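Long-range contacts in PAN2-PAN3 deadenylation complex catalytic subunit pan2 (Neurospora crassa, PDB 4CZW), which probably shortens mRNA poly(A) tails exonucleolytically as the catalytic subunit of the PAN deadenylation complex, here represented by its pseudo-ubiquitin-hydrolase and exonuclease parts: residues Leu137-Phe142 with Val205-Tyr210; Leu267-Glu272 with Val390-Lys395. All coordinates share one frame; numbering follows the deposited sequence.

Contact 1: Leu137-Phe142 with Val205-Tyr210; sequences LTMFLF and VNKLCY
M139 of helix 130-149 and V205, just ahead of the short strand 206-207, bring their CA atoms to 5.8 Å, so the segments meet at one end of 205-210 and part as the strand runs on from the helix. V205 carries most of the contact. With CG1 anti to the backbone N (chi1 179°), V205 CG2 enters between T138, M139 and F142, while V205 CB takes the side chain of M139. V205 CG2 sits 3.7 Å from the backbone O of T138, an oxygen that also accepts the helical bond from F142 N. The methyl T138 CG2 lies 3.9 Å from V205 CG2. V205 CG2 also covers one face of the F142 ring, 4.1 Å from F142 CG. A short, branched valine suits this place because it can touch three helix residues at once. With OG1 bonded to V134 O, one turn back in the same helix, T138 presents its methyl to the valine. M139, modelled as selenomethionine, crosses V205 at about a right angle, with M139 CG 3.8 Å from V205 CB. Extended at its second torsion (chi2 -179°), M139 carries SE out to K207 CE, 4.1 Å away. The extended chain of K207 brings CE alone to M139 SE, at the exposed border of the contact. Neighbouring strand 266-270 adds A268 against F142 and C270 against V205. The contact is thus held by dispersion and the burial of hydrocarbon, which joins helix to sheet edge by fit of shape and asks no directional bond of either.

Contact 2: Leu267-Glu272 with Val390-Lys395; sequences LALCTE and VMFQVK
L267 pairs with F392, and L269 with V390, as an antiparallel strand pair within the curled mixed sheet of the ubiquitin-specific-protease-like domain, a sheet that probably corresponds to the palm of active USPs. The short strand segments run at 160° to each other. Both pairs are hydrogen-bonded, giving four backbone bonds: L267 N to F392 O, F392 N to L267 O, L269 N to V390 O and V390 N to L269 O. L267, L269, V390 and F392 share one sheet face. L269 can be followed outward: its CB rests 3.5 Å from V390 O, CG stays 4.0 Å from the same oxygen, and CD1 reaches the F392 ring, 4.0 Å from F392 CD2. CG stands anti to the carbonyl carbon (chi1 -59°), which directs the isobutyl end to the ring. The ring is met obliquely, while L267 O lies at its edge; on the far side of its strand F392 also touches L325 of strand 321-334. Leucine gives the reach for this diagonal contact, and the phenylalanine ring extends far enough for its CD2 to meet L269 CD1. On the other face A268 and M391 form a non-hydrogen-bonded pair, where selenomethionine M391, bent at its second torsion, lays SE 3.9 Å from A268 CB. A mere methyl suits a place that the selenium approaches so closely, while M391 packs on V56 and M57 of helix 51-58. Beyond the strand, T271 serves both polarities: OG1 bonds to P387 O, with V388 O also within hydrogen-bonding range, so its one hydrogen can at most be shared, and T271 CG2 touches V390 CG2 at 4.0 Å.

In the fold
From the N terminus, the chain leaves helix 130-149, passes through two helices and strands 183-190 and 196-201, and returns at strand 206-207, closing contact 1 across 62 residues. Helix 227-235 and strands 238-245 and 250-262 follow, completing the four-stranded sheet and the zinc site of C190, C193, C245 and C248. Strand 266-270 then opens contact 2, which closes 117 residues later at strand 385-394. The contacts are therefore in series, neither nested nor crossed. Their centres lie 9 Å apart, and parallel strands 206-207 and 266-270 join them, with L208 N probably bonded to C270 O. Together they link helix 130-149 to the mixed sheet of the pseudo-hydrolase domain.

Contact 1: Leu137-Phe142 with Val205-Tyr210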
loop_
_atom_site.group_PDB
_atom_site.type_symbol
_atom_site.label_atom_id
_atom_site.label_comp_id
_atom_site.label_asym_id
_atom_site.label_seq_id
_atom_site.Cartn_x
_atom_site.Cartn_y
_atom_site.Cartn_z
ATOM N N LEU A 137 2.322 -13.909 -2.559
ATOM C CA LEU A 137 2.061 -12.695 -1.796
ATOM C C LEU A 137 0.570 -12.391 -1.719
ATOM O O LEU A 137 0.071 -11.966 -0.678
ATOM C CB LEU A 137 2.801 -11.506 -2.408
ATOM C CG LEU A 137 2.615 -10.178 -1.673
ATOM C CD1 LEU A 137 3.208 -10.249 -0.273
ATOM C CD2 LEU A 137 3.231 -9.045 -2.467
ATOM N N THR A 138 -0.133 -12.610 -2.826
ATOM C CA THR A 138 -1.573 -12.394 -2.879
ATOM C C THR A 138 -2.281 -13.275 -1.855
ATOM O O THR A 138 -3.194 -12.830 -1.160
ATOM C CB THR A 138 -2.138 -12.685 -4.283
ATOM O OG1 THR A 138 -1.425 -11.913 -5.257
ATOM C CG2 THR A 138 -3.618 -12.337 -4.348
HETATM N N MSE A 139 -1.842 -14.524 -1.760
HETATM C CA MSE A 139 -2.383 -15.454 -0.778
HETATM C C MSE A 139 -1.902 -15.100 0.626
HETATM O O MSE A 139 -2.662 -15.183 1.593
HETATM C CB MSE A 139 -1.992 -16.891 -1.129
HETATM C CG MSE A 139 -2.587 -17.389 -2.439
HETATM SE SE MSE A 139 -2.109 -19.235 -2.855
HETATM C CE MSE A 139 -0.206 -19.002 -3.211
ATOM N N PHE A 140 -0.637 -14.700 0.730
ATOM C CA PHE A 140 -0.040 -14.343 2.013
ATOM C C PHE A 140 -0.688 -13.095 2.607
ATOM O O PHE A 140 -0.992 -13.053 3.799
ATOM C CB PHE A 140 1.468 -14.127 1.857
ATOM C CG PHE A 140 2.190 -13.906 3.157
ATOM C CD1 PHE A 140 2.529 -14.977 3.967
ATOM C CD2 PHE A 140 2.540 -12.629 3.563
ATOM C CE1 PHE A 140 3.197 -14.778 5.160
ATOM C CE2 PHE A 140 3.208 -12.424 4.756
ATOM C CZ PHE A 140 3.538 -13.500 5.555
ATOM N N LEU A 141 -0.897 -12.082 1.771
ATOM C CA LEU A 141 -1.487 -10.826 2.224
ATOM C C LEU A 141 -2.938 -10.997 2.655
ATOM O O LEU A 141 -3.320 -10.557 3.738
ATOM C CB LEU A 141 -1.394 -9.761 1.129
ATOM C CG LEU A 141 -0.082 -8.979 1.063
ATOM C CD1 LEU A 141 -0.145 -7.918 -0.023
ATOM C CD2 LEU A 141 0.224 -8.350 2.412
ATOM N N PHE A 142 -3.740 -11.634 1.806
ATOM C CA PHE A 142 -5.154 -11.851 2.097
ATOM C C PHE A 142 -5.357 -12.615 3.401
ATOM O O PHE A 142 -6.332 -12.390 4.116
ATOM C CB PHE A 142 -5.830 -12.597 0.944
ATOM C CG PHE A 142 -6.402 -11.692 -0.110
ATOM C CD1 PHE A 142 -5.578 -10.863 -0.852
ATOM C CD2 PHE A 142 -7.764 -11.676 -0.362
ATOM C CE1 PHE A 142 -6.101 -10.030 -1.822
ATOM C CE2 PHE A 142 -8.293 -10.845 -1.331
ATOM C CZ PHE A 142 -7.461 -10.021 -2.062
ATOM N N VAL A 205 -7.801 -16.977 -1.602
ATOM C CA VAL A 205 -7.556 -16.743 -3.020
ATOM C C VAL A 205 -7.778 -18.020 -3.824
ATOM O O VAL A 205 -7.229 -19.072 -3.497
ATOM C CB VAL A 205 -6.124 -16.228 -3.267
ATOM C CG1 VAL A 205 -5.887 -16.004 -4.753
ATOM C CG2 VAL A 205 -5.876 -14.947 -2.485
ATOM N N ASN A 206 -8.585 -17.926 -4.876
ATOM C CA ASN A 206 -8.884 -19.083 -5.711
ATOM C C ASN A 206 -7.946 -19.208 -6.906
ATOM O O ASN A 206 -7.320 -18.234 -7.325
ATOM C CB ASN A 206 -10.332 -19.024 -6.195
ATOM C CG ASN A 206 -11.327 -19.299 -5.087
ATOM O OD1 ASN A 206 -11.857 -18.378 -4.467
ATOM N ND2 ASN A 206 -11.583 -20.576 -4.830
ATOM N N LYS A 207 -7.851 -20.419 -7.447
ATOM C CA LYS A 207 -6.994 -20.689 -8.595
ATOM C C LYS A 207 -7.815 -21.169 -9.786
ATOM O O LYS A 207 -8.708 -22.001 -9.635
ATOM C CB LYS A 207 -5.932 -21.732 -8.242
ATOM C CG LYS A 207 -5.065 -21.372 -7.048
ATOM C CD LYS A 207 -4.061 -22.474 -6.751
ATOM C CE LYS A 207 -3.210 -22.141 -5.537
ATOM N NZ LYS A 207 -2.228 -23.221 -5.239
ATOM N N LEU A 208 -7.510 -20.644 -10.967
ATOM C CA LEU A 208 -8.207 -21.048 -12.183
ATOM C C LEU A 208 -7.842 -22.479 -12.565
ATOM O O LEU A 208 -6.769 -22.970 -12.217
ATOM C CB LEU A 208 -7.884 -20.094 -13.335
ATOM C CG LEU A 208 -8.339 -18.643 -13.170
ATOM C CD1 LEU A 208 -8.104 -17.856 -14.450
ATOM C CD2 LEU A 208 -9.802 -18.578 -12.756
ATOM N N CYS A 209 -8.743 -23.144 -13.280
ATOM C CA CYS A 209 -8.526 -24.526 -13.695
ATOM C C CYS A 209 -8.896 -24.721 -15.163
ATOM O O CYS A 209 -9.962 -24.293 -15.605
ATOM C CB CYS A 209 -9.331 -25.481 -12.812
ATOM S SG CYS A 209 -9.054 -27.233 -13.157
ATOM N N TYR A 210 -8.012 -25.373 -15.912
ATOM C CA TYR A 210 -8.207 -25.554 -17.347
ATOM C C TYR A 210 -8.421 -27.021 -17.712
ATOM O O TYR A 210 -7.844 -27.911 -17.088
ATOM C CB TYR A 210 -7.010 -24.990 -18.117
ATOM C CG TYR A 210 -6.671 -23.563 -17.752
ATOM C CD1 TYR A 210 -7.341 -22.497 -18.341
ATOM C CD2 TYR A 210 -5.684 -23.280 -16.818
ATOM C CE1 TYR A 210 -7.035 -21.190 -18.009
ATOM C CE2 TYR A 210 -5.371 -21.978 -16.481
ATOM C CZ TYR A 210 -6.050 -20.937 -17.079
ATOM O OH TYR A 210 -5.740 -19.638 -16.745
#

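Contact 2: Leu267-Glu272 with Val390-Lys395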
loop_
_atom_site.group_PDB
_atom_site.type_symbol
_atom_site.label_atom_id
_atom_site.label_comp_id
_atom_site.label_asym_id
_atom_site.label_seq_id
_atom_site.Cartn_x
_atom_site.Cartn_y
_atom_site.Cartn_z
ATOM N N LEU A 267 -13.064 -10.848 -5.105
ATOM C CA LEU A 267 -12.701 -12.106 -5.745
ATOM C C LEU A 267 -11.316 -12.053 -6.385
ATOM O O LEU A 267 -11.165 -11.614 -7.525
ATOM C CB LEU A 267 -13.749 -12.482 -6.796
ATOM C CG LEU A 267 -13.627 -13.870 -7.426
ATOM C CD1 LEU A 267 -13.764 -14.954 -6.369
ATOM C CD2 LEU A 267 -14.665 -14.055 -8.523
ATOM N N ALA A 268 -10.309 -12.506 -5.644
ATOM C CA ALA A 268 -8.948 -12.584 -6.162
ATOM C C ALA A 268 -8.717 -13.930 -6.842
ATOM O O ALA A 268 -9.055 -14.977 -6.289
ATOM C CB ALA A 268 -7.938 -12.369 -5.046
ATOM N N LEU A 269 -8.140 -13.899 -8.039
ATOM C CA LEU A 269 -7.977 -15.113 -8.833
ATOM C C LEU A 269 -6.558 -15.286 -9.370
ATOM O O LEU A 269 -5.995 -14.373 -9.971
ATOM C CB LEU A 269 -8.966 -15.113 -10.000
ATOM C CG LEU A 269 -10.453 -15.033 -9.649
ATOM C CD1 LEU A 269 -11.294 -14.912 -10.910
ATOM C CD2 LEU A 269 -10.876 -16.243 -8.831
ATOM N N CYS A 270 -5.990 -16.469 -9.152
ATOM C CA CYS A 270 -4.701 -16.822 -9.736
ATOM C C CYS A 270 -4.913 -17.605 -11.026
ATOM O O CYS A 270 -5.629 -18.605 -11.044
ATOM C CB CYS A 270 -3.859 -17.635 -8.750
ATOM S SG CYS A 270 -3.253 -16.692 -7.334
ATOM N N THR A 271 -4.287 -17.144 -12.104
ATOM C CA THR A 271 -4.506 -17.720 -13.426
ATOM C C THR A 271 -3.909 -19.118 -13.571
ATOM O O THR A 271 -4.459 -19.958 -14.283
ATOM C CB THR A 271 -3.922 -16.819 -14.529
ATOM O OG1 THR A 271 -2.530 -16.593 -14.276
ATOM C CG2 THR A 271 -4.650 -15.483 -14.564
ATOM N N GLU A 272 -2.785 -19.351 -12.897
ATOM C CA GLU A 272 -2.096 -20.642 -12.929
ATOM C C GLU A 272 -1.756 -21.085 -14.351
ATOM O O GLU A 272 -1.949 -22.245 -14.712
ATOM C CB GLU A 272 -2.937 -21.718 -12.235
ATOM C CG GLU A 272 -3.274 -21.404 -10.787
ATOM C CD GLU A 272 -2.040 -21.240 -9.924
ATOM O OE1 GLU A 272 -1.538 -22.257 -9.403
ATOM O OE2 GLU A 272 -1.572 -20.093 -9.765
ATOM N N VAL A 390 -5.931 -11.902 -11.213
ATOM C CA VAL A 390 -7.097 -11.171 -11.695
ATOM C C VAL A 390 -8.003 -10.797 -10.526
ATOM O O VAL A 390 -8.336 -11.644 -9.697
ATOM C CB VAL A 390 -7.889 -11.996 -12.726
ATOM C CG1 VAL A 390 -9.120 -11.236 -13.184
ATOM C CG2 VAL A 390 -7.006 -12.344 -13.912
HETATM N N MSE A 391 -8.400 -9.530 -10.461
HETATM C CA MSE A 391 -9.157 -9.029 -9.318
HETATM C C MSE A 391 -10.576 -8.600 -9.677
HETATM O O MSE A 391 -10.779 -7.691 -10.482
HETATM C CB MSE A 391 -8.420 -7.852 -8.677
HETATM C CG MSE A 391 -9.015 -7.383 -7.359
HETATM SE SE MSE A 391 -8.615 -8.589 -5.879
HETATM C CE MSE A 391 -6.677 -8.363 -5.813
ATOM N N PHE A 392 -11.555 -9.261 -9.067
ATOM C CA PHE A 392 -12.953 -8.872 -9.200
ATOM C C PHE A 392 -13.504 -8.403 -7.859
ATOM O O PHE A 392 -13.060 -8.855 -6.804
ATOM C CB PHE A 392 -13.802 -10.034 -9.721
ATOM C CG PHE A 392 -13.649 -10.297 -11.191
ATOM C CD1 PHE A 392 -14.426 -9.618 -12.116
ATOM C CD2 PHE A 392 -12.742 -11.238 -11.648
ATOM C CE1 PHE A 392 -14.292 -9.864 -13.469
ATOM C CE2 PHE A 392 -12.605 -11.489 -13.001
ATOM C CZ PHE A 392 -13.379 -10.800 -13.912
ATOM N N GLN A 393 -14.469 -7.491 -7.906
ATOM C CA GLN A 393 -15.229 -7.131 -6.717
ATOM C C GLN A 393 -16.689 -6.959 -7.108
ATOM O O GLN A 393 -17.000 -6.748 -8.281
ATOM C CB GLN A 393 -14.688 -5.855 -6.067
ATOM C CG GLN A 393 -15.231 -4.564 -6.658
ATOM C CD GLN A 393 -15.116 -3.394 -5.698
ATOM O OE1 GLN A 393 -14.481 -3.498 -4.648
ATOM N NE2 GLN A 393 -15.739 -2.276 -6.050
ATOM N N VAL A 394 -17.583 -7.060 -6.129
ATOM C CA VAL A 394 -19.010 -6.920 -6.392
ATOM C C VAL A 394 -19.314 -5.531 -6.952
ATOM O O VAL A 394 -18.819 -4.523 -6.447
ATOM C CB VAL A 394 -19.848 -7.180 -5.122
ATOM C CG1 VAL A 394 -19.817 -8.658 -4.768
ATOM C CG2 VAL A 394 -19.341 -6.348 -3.956
ATOM N N LYS A 395 -20.116 -5.493 -8.012
ATOM C CA LYS A 395 -20.404 -4.251 -8.725
ATOM C C LYS A 395 -21.132 -3.244 -7.839
ATOM O O LYS A 395 -21.035 -2.035 -8.049
ATOM C CB LYS A 395 -21.229 -4.541 -9.981
ATOM C CG LYS A 395 -21.434 -3.336 -10.888
ATOM C CD LYS A 395 -22.203 -3.711 -12.143
ATOM C CE LYS A 395 -22.375 -2.512 -13.062
ATOM N NZ LYS A 395 -23.080 -2.876 -14.322
#